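Local structure of extracellular sialidase/neuraminidase, putative (Aspergillus fumigatus, 2XCY) at residues A[33-38]-A[69-74]. The protein probably hydrolyses the glycosidic bond of terminal sialic acids, probably including the deaminated sugar KDN. Sequence-based numbering, arbitrary orientation.
Sequences IGFHSF and NLVYKR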
loop_
_atom_site.group_PDB
_atom_site.type_symbol
_atom_site.label_atom_id
_atom_site.label_comp_id
_atom_site.label_asym_id
_atom_site.label_seq_id
_atom_site.Cartn_x
_atom_site.Cartn_y
_atom_site.Cartn_z
ATOM N N ILE A 33 23.556 5.524 -1.030
ATOM C CA ILE A 33 22.556 6.105 -0.128
ATOM C C ILE A 33 21.799 4.996 0.616
ATOM O O ILE A 33 21.248 4.092 -0.010
ATOM C CB ILE A 33 21.581 7.051 -0.887
ATOM C CG1 ILE A 33 22.302 8.338 -1.321
ATOM C CG2 ILE A 33 20.334 7.362 -0.047
ATOM C CD1 ILE A 33 22.679 9.278 -0.176
ATOM N N GLY A 34 21.802 5.072 1.950
ATOM C CA GLY A 34 21.110 4.092 2.796
ATOM C C GLY A 34 19.905 4.663 3.533
ATOM O O GLY A 34 19.622 5.871 3.455
ATOM N N PHE A 35 19.192 3.794 4.259
ATOM C CA PHE A 35 17.939 4.170 4.924
ATOM C C PHE A 35 17.829 3.513 6.285
ATOM O O PHE A 35 18.006 2.302 6.408
ATOM C CB PHE A 35 16.730 3.794 4.045
ATOM C CG PHE A 35 16.788 4.392 2.669
ATOM C CD1 PHE A 35 16.286 5.664 2.434
ATOM C CD2 PHE A 35 17.391 3.706 1.621
ATOM C CE1 PHE A 35 16.353 6.238 1.171
ATOM C CE2 PHE A 35 17.479 4.275 0.348
ATOM C CZ PHE A 35 16.952 5.543 0.122
ATOM N N HIS A 36 17.570 4.329 7.303
ATOM C CA HIS A 36 17.265 3.849 8.641
ATOM C C HIS A 36 16.115 2.839 8.577
ATOM O O HIS A 36 16.201 1.739 9.134
ATOM C CB HIS A 36 16.879 5.031 9.545
ATOM C CG HIS A 36 16.558 4.637 10.955
ATOM N ND1 HIS A 36 15.326 4.141 11.332
ATOM C CD2 HIS A 36 17.310 4.672 12.082
ATOM C CE1 HIS A 36 15.342 3.865 12.623
ATOM N NE2 HIS A 36 16.533 4.180 13.102
ATOM N N SER A 37 15.045 3.224 7.879
ATOM C CA SER A 37 13.813 2.440 7.859
ATOM C C SER A 37 13.182 2.399 6.480
ATOM O O SER A 37 13.390 3.297 5.670
ATOM C CB SER A 37 12.792 3.025 8.835
ATOM O OG SER A 37 13.144 2.752 10.175
ATOM N N PHE A 38 12.402 1.346 6.241
ATOM C CA PHE A 38 11.489 1.293 5.119
ATOM C C PHE A 38 10.083 1.099 5.656
ATOM O O PHE A 38 9.841 0.225 6.492
ATOM C CB PHE A 38 11.861 0.159 4.163
ATOM C CG PHE A 38 13.241 0.295 3.582
ATOM C CD1 PHE A 38 14.331 -0.342 4.180
ATOM C CD2 PHE A 38 13.455 1.072 2.446
ATOM C CE1 PHE A 38 15.620 -0.207 3.645
ATOM C CE2 PHE A 38 14.727 1.201 1.903
ATOM C CZ PHE A 38 15.818 0.566 2.508
ATOM N N ASN A 69 12.740 9.129 0.571
ATOM C CA ASN A 69 12.781 8.843 -0.857
ATOM C C ASN A 69 11.859 7.700 -1.223
ATOM O O ASN A 69 11.610 6.807 -0.403
ATOM C CB ASN A 69 14.212 8.489 -1.262
ATOM C CG ASN A 69 15.182 9.617 -0.990
ATOM O OD1 ASN A 69 14.775 10.771 -0.848
ATOM N ND2 ASN A 69 16.478 9.294 -0.918
ATOM N N LEU A 70 11.353 7.720 -2.455
ATOM C CA LEU A 70 10.485 6.638 -2.918
ATOM C C LEU A 70 11.327 5.605 -3.633
ATOM O O LEU A 70 11.876 5.871 -4.712
ATOM C CB LEU A 70 9.371 7.168 -3.834
ATOM C CG LEU A 70 8.060 6.362 -3.929
ATOM C CD1 LEU A 70 8.250 4.941 -4.480
ATOM C CD2 LEU A 70 7.310 6.324 -2.586
ATOM N N VAL A 71 11.418 4.423 -3.021
ATOM C CA VAL A 71 12.317 3.361 -3.479
ATOM C C VAL A 71 11.507 2.153 -3.958
ATOM O O VAL A 71 10.306 2.068 -3.718
ATOM C CB VAL A 71 13.353 2.949 -2.368
ATOM C CG1 VAL A 71 14.267 4.137 -2.001
ATOM C CG2 VAL A 71 12.671 2.380 -1.118
ATOM N N TYR A 72 12.161 1.234 -4.653
ATOM C CA TYR A 72 11.487 0.052 -5.176
ATOM C C TYR A 72 12.436 -1.074 -5.529
ATOM O O TYR A 72 13.641 -0.864 -5.652
ATOM C CB TYR A 72 10.634 0.416 -6.398
ATOM C CG TYR A 72 11.393 0.687 -7.686
ATOM C CD1 TYR A 72 12.096 1.887 -7.881
ATOM C CD2 TYR A 72 11.358 -0.238 -8.736
ATOM C CE1 TYR A 72 12.770 2.144 -9.088
ATOM C CE2 TYR A 72 12.022 0.014 -9.944
ATOM C CZ TYR A 72 12.726 1.194 -10.109
ATOM O OH TYR A 72 13.379 1.427 -11.304
ATOM N N LYS A 73 11.874 -2.271 -5.675
ATOM C CA LYS A 73 12.586 -3.410 -6.239
ATOM C C LYS A 73 11.661 -4.102 -7.219
ATOM O O LYS A 73 10.443 -4.130 -7.015
ATOM C CB LYS A 73 12.980 -4.415 -5.153
ATOM C CG LYS A 73 14.020 -3.906 -4.148
ATOM C CD LYS A 73 14.360 -5.025 -3.162
ATOM C CE LYS A 73 15.509 -4.630 -2.271
ATOM N NZ LYS A 73 15.987 -5.778 -1.420
ATOM N N ARG A 74 12.243 -4.671 -8.271
ATOM C CA ARG A 74 11.500 -5.491 -9.209
ATOM C C ARG A 74 11.996 -6.917 -9.103
ATOM O O ARG A 74 13.142 -7.155 -8.697
ATOM C CB ARG A 74 11.720 -5.028 -10.653
ATOM C CG ARG A 74 11.787 -3.521 -10.870
ATOM C CD ARG A 74 11.837 -3.230 -12.366
ATOM N NE ARG A 74 12.975 -3.892 -13.013
ATOM C CZ ARG A 74 13.075 -4.122 -14.320
ATOM N NH1 ARG A 74 12.099 -3.758 -15.142
ATOM N NH2 ARG A 74 14.150 -4.736 -14.802
#
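V71 presents one methyl to each of two phenylalanines. CG1 of V71 sits 3.7 Å from CZ of F35, the two side chains running past each other in opposite senses, while CG2 of V71 comes in at the edge of the F38 ring, close to its plane and 3.8 Å from CE2 of F38, with the side chains crossing at about a right angle. The valine torsion sets up this fork: with CG1 anti to the carbonyl carbon (chi1 -62°), CG2 is directed at F38. N69 meets the same outer end of the F35 ring, one atom along. Its CB lies 3.9 Å from CE1 of F35, and its amide plane is turned 85° to the ring, with the end of the amide at the ring's edge. Strands 37-45 and 68-74 belong to one antiparallel blade of the sialidase beta-propeller but are not neighbours in it; V71 and F38 meet across strand 51-58, with F35 coming from the loop that leads into 37-45. H36 and S37 both face R58 there, a classic beta bulge. Next to F35, the H36 ring stacks on Y367, and ND1 of H36 is hydrogen-bonded to OG of S37 at 2.8 Å.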